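BlEst2 (Bacillus licheniformis, PDB 6WPX) is an esterase or lipase that probably hydrolyses ester bonds and carries a C-terminal domain with autoinhibitory effects. Local coordinates at residues 33-37 and 104-109; 37-41 and 74-79. All blocks are in the same frame, centred on the assembly; numbering follows the deposited sequence.

Interaction 1 (33-37 and 104-109); sequences YWFAG and EIYQYF
Trp34, on edge strand 34-36, lays its indole against the end of helix 91-109 by three kinds of interaction. Its CG lies between the backbone N and the carbonyl carbon (chi1 67°), which carries the ring out toward the helix. The polar contact is a nearly straight hydrogen bond from Trp34 NE1 to Glu104 OE1 (2.9 Å, 171° at the hydrogen), with the acceptor in the indole plane and the carboxylate met on its anti side. Over one face, Ile105 CG1 makes a CH-pi contact 3.6 Å from the centroid of the Trp34 six-membered ring. The aromatic pair is edge-to-face: the edge of that ring is turned toward the face of Tyr108, planes at 73°, and Trp34 CH2 reaches Tyr108 CB at 3.7 Å. Ala36 CB touches Tyr108 CE2 at 3.7 Å and, more loosely, Phe109 CZ. Losing the indole to an alanine here would probably leave Glu104 OE1 without its N-H and open a gap over Ile105. Trp34 also rests on Ala81 and Ile83 of strand 80-83. The contact is mainly apolar packing of helix on sheet; the NE1 bond, Ile105 over a face and Tyr108 at the edge together set how the indole is turned.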
ATOM      1  N   TYR A  33      -1.875  15.195 -20.621  1.00 30.18           N
ATOM      2  CA  TYR A  33      -0.846  16.187 -20.931  1.00 30.37           C
ATOM      3  C   TYR A  33       0.553  15.660 -20.642  1.00 30.71           C
ATOM      4  O   TYR A  33       0.773  14.977 -19.639  1.00 26.70           O
ATOM      5  CB  TYR A  33      -1.120  17.500 -20.184  1.00 32.86           C
ATOM      6  CG  TYR A  33       0.038  18.469 -20.104  1.00 36.97           C
ATOM      7  CD1 TYR A  33       0.365  19.293 -21.181  1.00 40.83           C
ATOM      8  CD2 TYR A  33       0.746  18.640 -18.918  1.00 37.70           C
ATOM      9  CE1 TYR A  33       1.414  20.210 -21.101  1.00 43.28           C
ATOM     10  CE2 TYR A  33       1.781  19.568 -18.818  1.00 38.59           C
ATOM     11  CZ  TYR A  33       2.108  20.355 -19.911  1.00 48.34           C
ATOM     12  OH  TYR A  33       3.118  21.283 -19.819  1.00 53.58           O
ATOM     13  N   TRP A  34       1.485  15.950 -21.556  1.00 28.69           N
ATOM     14  CA  TRP A  34       2.892  15.601 -21.364  1.00 27.95           C
ATOM     15  C   TRP A  34       3.751  16.697 -21.957  1.00 31.49           C
ATOM     16  O   TRP A  34       3.297  17.426 -22.837  1.00 29.49           O
ATOM     17  CB  TRP A  34       3.244  14.225 -21.960  1.00 26.28           C
ATOM     18  CG  TRP A  34       3.165  14.158 -23.456  1.00 28.81           C
ATOM     19  CD1 TRP A  34       2.077  13.813 -24.207  1.00 32.70           C
ATOM     20  CD2 TRP A  34       4.229  14.431 -24.386  1.00 29.49           C
ATOM     21  NE1 TRP A  34       2.415  13.792 -25.542  1.00 32.42           N
ATOM     22  CE2 TRP A  34       3.724  14.182 -25.682  1.00 33.34           C
ATOM     23  CE3 TRP A  34       5.582  14.809 -24.242  1.00 30.81           C
ATOM     24  CZ2 TRP A  34       4.498  14.378 -26.837  1.00 34.27           C
ATOM     25  CZ3 TRP A  34       6.361  14.955 -25.382  1.00 33.16           C
ATOM     26  CH2 TRP A  34       5.814  14.768 -26.662  1.00 34.95           C
ATOM     27  N   PHE A  35       4.994  16.824 -21.470  1.00 27.75           N
ATOM     28  CA  PHE A  35       5.919  17.829 -21.987  1.00 27.61           C
ATOM     29  C   PHE A  35       7.327  17.294 -21.894  1.00 27.39           C
ATOM     30  O   PHE A  35       7.618  16.476 -21.031  1.00 25.38           O
ATOM     31  CB  PHE A  35       5.779  19.153 -21.206  1.00 29.93           C
ATOM     32  CG  PHE A  35       6.129  19.056 -19.733  1.00 29.96           C
ATOM     33  CD1 PHE A  35       5.178  18.652 -18.801  1.00 31.84           C
ATOM     34  CD2 PHE A  35       7.401  19.403 -19.277  1.00 31.30           C
ATOM     35  CE1 PHE A  35       5.505  18.555 -17.442  1.00 31.25           C
ATOM     36  CE2 PHE A  35       7.725  19.301 -17.916  1.00 32.30           C
ATOM     37  CZ  PHE A  35       6.771  18.896 -17.011  1.00 29.12           C
ATOM     38  N   ALA A  36       8.214  17.811 -22.740  1.00 23.73           N
ATOM     39  CA  ALA A  36       9.609  17.418 -22.737  1.00 22.29           C
ATOM     40  C   ALA A  36      10.395  18.310 -21.770  1.00 27.66           C
ATOM     41  O   ALA A  36      10.093  19.493 -21.631  1.00 29.05           O
ATOM     42  CB  ALA A  36      10.184  17.530 -24.139  1.00 23.22           C
ATOM     43  N   GLY A  37      11.398  17.730 -21.115  1.00 23.08           N
ATOM     44  CA  GLY A  37      12.328  18.468 -20.275  1.00 21.38           C
ATOM     45  C   GLY A  37      13.275  19.219 -21.193  1.00 24.86           C
ATOM     46  O   GLY A  37      13.173  19.098 -22.423  1.00 23.39           O
ATOM     47  N   GLU A 104       2.984   9.310 -29.293  1.00 31.82           N
ATOM     48  CA  GLU A 104       3.324  10.724 -29.551  1.00 31.62           C
ATOM     49  C   GLU A 104       4.735  11.037 -29.035  1.00 33.95           C
ATOM     50  O   GLU A 104       5.484  11.763 -29.686  1.00 35.29           O
ATOM     51  CB  GLU A 104       2.341  11.673 -28.854  1.00 33.42           C
ATOM     52  CG  GLU A 104       0.883  11.522 -29.245  1.00 40.39           C
ATOM     53  CD  GLU A 104      -0.054  12.436 -28.482  1.00 54.88           C
ATOM     54  OE1 GLU A 104       0.419  13.229 -27.635  1.00 45.74           O
ATOM     55  OE2 GLU A 104      -1.280  12.343 -28.721  1.00 51.19           O
ATOM     56  N   ILE A 105       5.106  10.486 -27.875  1.00 27.15           N
ATOM     57  CA  ILE A 105       6.432  10.714 -27.310  1.00 24.93           C
ATOM     58  C   ILE A 105       7.501  10.060 -28.203  1.00 28.60           C
ATOM     59  O   ILE A 105       8.526  10.686 -28.497  1.00 27.01           O
ATOM     60  CB  ILE A 105       6.512  10.283 -25.825  1.00 25.65           C
ATOM     61  CG1 ILE A 105       5.504  11.094 -24.962  1.00 25.90           C
ATOM     62  CG2 ILE A 105       7.935  10.452 -25.300  1.00 22.43           C
ATOM     63  CD1 ILE A 105       5.158  10.456 -23.520  1.00 29.94           C
ATOM     64  N   TYR A 106       7.238   8.816 -28.654  1.00 25.80           N
ATOM     65  CA  TYR A 106       8.111   8.081 -29.560  1.00 26.72           C
ATOM     66  C   TYR A 106       8.312   8.889 -30.853  1.00 33.42           C
ATOM     67  O   TYR A 106       9.439   8.991 -31.338  1.00 31.24           O
ATOM     68  CB  TYR A 106       7.518   6.699 -29.892  1.00 28.68           C
ATOM     69  CG  TYR A 106       8.289   5.956 -30.960  1.00 32.26           C
ATOM     70  CD1 TYR A 106       9.459   5.268 -30.652  1.00 33.15           C
ATOM     71  CD2 TYR A 106       7.846   5.933 -32.281  1.00 35.67           C
ATOM     72  CE1 TYR A 106      10.183   4.595 -31.636  1.00 34.65           C
ATOM     73  CE2 TYR A 106       8.555   5.258 -33.270  1.00 38.17           C
ATOM     74  CZ  TYR A 106       9.731   4.598 -32.945  1.00 44.97           C
ATOM     75  OH  TYR A 106      10.439   3.930 -33.913  1.00 46.45           O
ATOM     76  N   GLN A 107       7.206   9.441 -31.415  1.00 32.33           N
ATOM     77  CA  GLN A 107       7.270  10.263 -32.623  1.00 33.72           C
ATOM     78  C   GLN A 107       8.061  11.552 -32.358  1.00 37.25           C
ATOM     79  O   GLN A 107       8.846  11.972 -33.213  1.00 37.32           O
ATOM     80  CB  GLN A 107       5.872  10.576 -33.158  1.00 36.58           C
ATOM     81  CG  GLN A 107       5.172   9.363 -33.772  1.00 58.01           C
ATOM     82  CD  GLN A 107       3.692   9.552 -34.046  1.00 80.00           C
ATOM     83  OE1 GLN A 107       3.000  10.417 -33.484  1.00 77.37           O
ATOM     84  NE2 GLN A 107       3.159   8.691 -34.892  1.00 68.48           N
ATOM     85  N   TYR A 108       7.885  12.153 -31.161  1.00 31.69           N
ATOM     86  CA  TYR A 108       8.608  13.371 -30.801  1.00 32.17           C
ATOM     87  C   TYR A 108      10.129  13.127 -30.680  1.00 34.87           C
ATOM     88  O   TYR A 108      10.926  13.930 -31.164  1.00 33.80           O
ATOM     89  CB  TYR A 108       8.030  13.975 -29.514  1.00 33.82           C
ATOM     90  CG  TYR A 108       8.801  15.169 -28.997  1.00 35.38           C
ATOM     91  CD1 TYR A 108       8.546  16.451 -29.478  1.00 37.70           C
ATOM     92  CD2 TYR A 108       9.772  15.021 -28.009  1.00 35.71           C
ATOM     93  CE1 TYR A 108       9.254  17.554 -29.000  1.00 37.96           C
ATOM     94  CE2 TYR A 108      10.510  16.109 -27.553  1.00 37.02           C
ATOM     95  CZ  TYR A 108      10.233  17.377 -28.032  1.00 42.93           C
ATOM     96  OH  TYR A 108      10.953  18.430 -27.518  1.00 42.70           O
ATOM     97  N   PHE A 109      10.542  12.036 -30.025  1.00 29.73           N
ATOM     98  CA  PHE A 109      11.982  11.789 -29.869  1.00 27.02           C
ATOM     99  C   PHE A 109      12.614  11.029 -31.042  1.00 29.76           C
ATOM    100  O   PHE A 109      13.830  11.072 -31.225  1.00 28.03           O
ATOM    101  CB  PHE A 109      12.263  11.103 -28.539  1.00 27.16           C
ATOM    102  CG  PHE A 109      12.092  11.998 -27.317  1.00 27.53           C
ATOM    103  CD1 PHE A 109      12.929  13.099 -27.113  1.00 29.32           C
ATOM    104  CD2 PHE A 109      11.148  11.696 -26.338  1.00 26.88           C
ATOM    105  CE1 PHE A 109      12.783  13.915 -25.978  1.00 29.76           C
ATOM    106  CE2 PHE A 109      11.027  12.491 -25.185  1.00 29.92           C
ATOM    107  CZ  PHE A 109      11.839  13.601 -25.018  1.00 28.70           C
TER

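Interaction 2 (37-41 and 74-79); sequences GDPVE and WKNGYD
Trp74 and Asp79 grip the loop 37-41 at neighbouring points, one with a ring N-H, the other with a carboxylate. Trp74 carries its indole off the last turn of helix 69-75 with chi1 near trans (-178°), which brings the NE1-CD1 edge to the loop backbone. Trp74 NE1 donates to Pro39 O at 2.9 Å. The oxygen lies in the indole plane, but the donor stands 55° out of the carbonyl plane and the bond is bent, 147° at the hydrogen. Next to it Trp74 CD1 meets Asp38 O at 3.2 Å, also near the ring plane, and lies alongside Asp38 CB. Asp79 reaches across to the backbone beyond, its OD1 accepting Val40 N at 2.9 Å on the syn side, though tilted out of the carboxylate plane. Between these two grips Val40 puts both methyls onto the turn after the helix: CG2 lies 3.4 Å from Tyr78 O, and CG1 rests on Gly77 O and CA. Gly77, whose positive phi favours glycine, is the C-prime residue of the Schellman motif that ends helix 69-75. Three waters fill in the polar seam: one bridges Gly37 O and Asp79 OD1, another joins Asp38 O to Tyr78 O, and a third donates to Val40 O and, at 2.7 Å, to Asp79 OD2. Both carboxylate oxygens of Asp79 are therefore engaged, and the loop, which has no regular secondary structure, is held chiefly through its backbone by side-chain and water-mediated bonds.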
ATOM      1  N   GLY A  37      11.398  17.730 -21.115  1.00 23.08           N
ATOM      2  CA  GLY A  37      12.328  18.468 -20.275  1.00 21.38           C
ATOM      3  C   GLY A  37      13.275  19.219 -21.193  1.00 24.86           C
ATOM      4  O   GLY A  37      13.173  19.098 -22.423  1.00 23.39           O
ATOM      5  N   ASP A  38      14.222  19.973 -20.612  1.00 21.21           N
ATOM      6  CA  ASP A  38      15.189  20.750 -21.393  1.00 23.67           C
ATOM      7  C   ASP A  38      15.960  19.882 -22.359  1.00 27.12           C
ATOM      8  O   ASP A  38      16.316  18.756 -22.001  1.00 25.83           O
ATOM      9  CB  ASP A  38      16.162  21.534 -20.492  1.00 26.49           C
ATOM     10  CG  ASP A  38      15.522  22.690 -19.745  1.00 38.09           C
ATOM     11  OD1 ASP A  38      14.526  23.251 -20.255  1.00 42.81           O
ATOM     12  OD2 ASP A  38      16.041  23.058 -18.678  1.00 41.19           O
ATOM     13  N   PRO A  39      16.186  20.346 -23.604  1.00 23.33           N
ATOM     14  CA  PRO A  39      16.900  19.492 -24.555  1.00 21.82           C
ATOM     15  C   PRO A  39      18.379  19.373 -24.219  1.00 24.96           C
ATOM     16  O   PRO A  39      19.013  20.345 -23.808  1.00 25.09           O
ATOM     17  CB  PRO A  39      16.678  20.205 -25.911  1.00 25.78           C
ATOM     18  CG  PRO A  39      16.451  21.627 -25.569  1.00 29.86           C
ATOM     19  CD  PRO A  39      15.793  21.645 -24.208  1.00 24.99           C
ATOM     20  N   VAL A  40      18.927  18.172 -24.387  1.00 20.35           N
ATOM     21  CA  VAL A  40      20.346  17.899 -24.197  1.00 19.26           C
ATOM     22  C   VAL A  40      20.990  18.390 -25.491  1.00 25.88           C
ATOM     23  O   VAL A  40      20.434  18.166 -26.584  1.00 24.29           O
ATOM     24  CB  VAL A  40      20.566  16.386 -23.919  1.00 22.11           C
ATOM     25  CG1 VAL A  40      22.047  16.001 -23.973  1.00 22.32           C
ATOM     26  CG2 VAL A  40      19.966  16.004 -22.569  1.00 20.48           C
ATOM     27  N   GLU A  41      22.113  19.130 -25.380  1.00 22.50           N
ATOM     28  CA  GLU A  41      22.756  19.677 -26.570  1.00 23.15           C
ATOM     29  C   GLU A  41      23.162  18.583 -27.549  1.00 25.36           C
ATOM     30  O   GLU A  41      22.910  18.714 -28.734  1.00 23.23           O
ATOM     31  CB  GLU A  41      23.965  20.564 -26.208  1.00 25.27           C
ATOM     32  CG  GLU A  41      24.525  21.302 -27.411  1.00 33.30           C
ATOM     33  CD  GLU A  41      25.736  22.192 -27.204  1.00 51.31           C
ATOM     34  OE1 GLU A  41      26.243  22.715 -28.219  1.00 48.79           O
ATOM     35  OE2 GLU A  41      26.167  22.386 -26.044  1.00 43.70           O
ATOM     36  N   TRP A  74      18.800  15.809 -17.371  1.00 16.73           N
ATOM     37  CA  TRP A  74      19.469  16.717 -18.300  1.00 16.90           C
ATOM     38  C   TRP A  74      20.978  16.786 -18.069  1.00 21.88           C
ATOM     39  O   TRP A  74      21.739  16.603 -19.027  1.00 21.20           O
ATOM     40  CB  TRP A  74      18.843  18.116 -18.248  1.00 17.72           C
ATOM     41  CG  TRP A  74      19.468  19.085 -19.215  1.00 20.06           C
ATOM     42  CD1 TRP A  74      19.134  19.260 -20.519  1.00 23.51           C
ATOM     43  CD2 TRP A  74      20.595  19.928 -18.974  1.00 21.96           C
ATOM     44  NE1 TRP A  74      19.958  20.192 -21.101  1.00 25.09           N
ATOM     45  CE2 TRP A  74      20.858  20.630 -20.171  1.00 27.14           C
ATOM     46  CE3 TRP A  74      21.397  20.189 -17.844  1.00 23.70           C
ATOM     47  CZ2 TRP A  74      21.901  21.563 -20.283  1.00 27.64           C
ATOM     48  CZ3 TRP A  74      22.442  21.089 -17.965  1.00 26.05           C
ATOM     49  CH2 TRP A  74      22.669  21.788 -19.162  1.00 27.46           C
ATOM     50  N   LYS A  75      21.430  17.026 -16.815  1.00 19.34           N
ATOM     51  CA  LYS A  75      22.868  17.181 -16.547  1.00 19.91           C
ATOM     52  C   LYS A  75      23.673  15.895 -16.808  1.00 23.01           C
ATOM     53  O   LYS A  75      24.875  15.957 -16.988  1.00 24.84           O
ATOM     54  CB  LYS A  75      23.134  17.746 -15.138  1.00 21.59           C
ATOM     55  CG  LYS A  75      23.061  16.751 -13.998  1.00 17.19           C
ATOM     56  CD  LYS A  75      23.286  17.498 -12.711  1.00 25.05           C
ATOM     57  CE  LYS A  75      23.052  16.685 -11.469  1.00 27.31           C
ATOM     58  NZ  LYS A  75      23.306  17.536 -10.265  1.00 24.78           N
ATOM     59  N   ASN A  76      22.998  14.758 -16.850  1.00 17.53           N
ATOM     60  CA  ASN A  76      23.619  13.473 -17.117  1.00 16.34           C
ATOM     61  C   ASN A  76      23.456  13.050 -18.573  1.00 20.21           C
ATOM     62  O   ASN A  76      23.758  11.911 -18.919  1.00 18.77           O
ATOM     63  CB  ASN A  76      23.133  12.419 -16.135  1.00 12.56           C
ATOM     64  CG  ASN A  76      23.764  12.573 -14.753  1.00 21.80           C
ATOM     65  OD1 ASN A  76      24.955  12.370 -14.585  1.00 25.81           O
ATOM     66  ND2 ASN A  76      23.003  13.012 -13.751  1.00 12.64           N
ATOM     67  N   GLY A  77      22.991  13.979 -19.415  1.00 18.54           N
ATOM     68  CA  GLY A  77      22.882  13.799 -20.861  1.00 18.26           C
ATOM     69  C   GLY A  77      21.645  13.081 -21.353  1.00 21.90           C
ATOM     70  O   GLY A  77      21.630  12.589 -22.486  1.00 19.19           O
ATOM     71  N   TYR A  78      20.595  13.047 -20.517  1.00 18.47           N
ATOM     72  CA  TYR A  78      19.350  12.405 -20.873  1.00 17.98           C
ATOM     73  C   TYR A  78      18.266  13.390 -21.207  1.00 22.88           C
ATOM     74  O   TYR A  78      17.971  14.300 -20.429  1.00 23.11           O
ATOM     75  CB  TYR A  78      18.840  11.466 -19.760  1.00 17.24           C
ATOM     76  CG  TYR A  78      19.551  10.136 -19.729  1.00 16.32           C
ATOM     77  CD1 TYR A  78      20.774   9.998 -19.087  1.00 16.75           C
ATOM     78  CD2 TYR A  78      19.036   9.035 -20.402  1.00 17.46           C
ATOM     79  CE1 TYR A  78      21.459   8.786 -19.093  1.00 19.99           C
ATOM     80  CE2 TYR A  78      19.714   7.815 -20.416  1.00 18.63           C
ATOM     81  CZ  TYR A  78      20.925   7.696 -19.758  1.00 24.61           C
ATOM     82  OH  TYR A  78      21.625   6.516 -19.788  1.00 25.36           O
ATOM     83  N   ASP A  79      17.636  13.179 -22.347  1.00 20.46           N
ATOM     84  CA  ASP A  79      16.425  13.920 -22.687  1.00 20.33           C
ATOM     85  C   ASP A  79      15.326  13.253 -21.879  1.00 24.46           C
ATOM     86  O   ASP A  79      15.495  12.110 -21.418  1.00 21.14           O
ATOM     87  CB  ASP A  79      16.124  13.882 -24.177  1.00 21.43           C
ATOM     88  CG  ASP A  79      16.930  14.917 -24.917  1.00 23.64           C
ATOM     89  OD1 ASP A  79      16.863  16.125 -24.534  1.00 20.74           O
ATOM     90  OD2 ASP A  79      17.628  14.534 -25.868  1.00 21.56           O
TER
HETATM   91  O   HOH W   1      14.366  16.842 -23.376  1.00 25.33           O
HETATM   92  O   HOH W   2      16.284  16.621 -20.172  1.00 21.85           O
HETATM   93  O   HOH W   3      18.334  16.661 -27.356  1.00 18.55           O

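Interactions 1 and 2 start from consecutive segments sharing Gly37, where edge strand 34-36 gives way to the loop leading to strand 50-53, while their partners come in the reverse order, 74-79 before 104-109. Their centres are 14 Å apart, about 30 and 33 Å from the centre of the chain, and they touch where Phe109 CE1 packs on Asp79 CB at 3.8 Å. Strand 34-36 pairs antiparallel with 80-83 at the margin of the mixed sheet, consistent with an alpha/beta-hydrolase fold; Asp79 leads directly into that partner strand. With helix 91-109 on the strand and the end of helix 69-75 on the loop, together they hold an early part of the modelled chain against the margin of the alpha/beta domain.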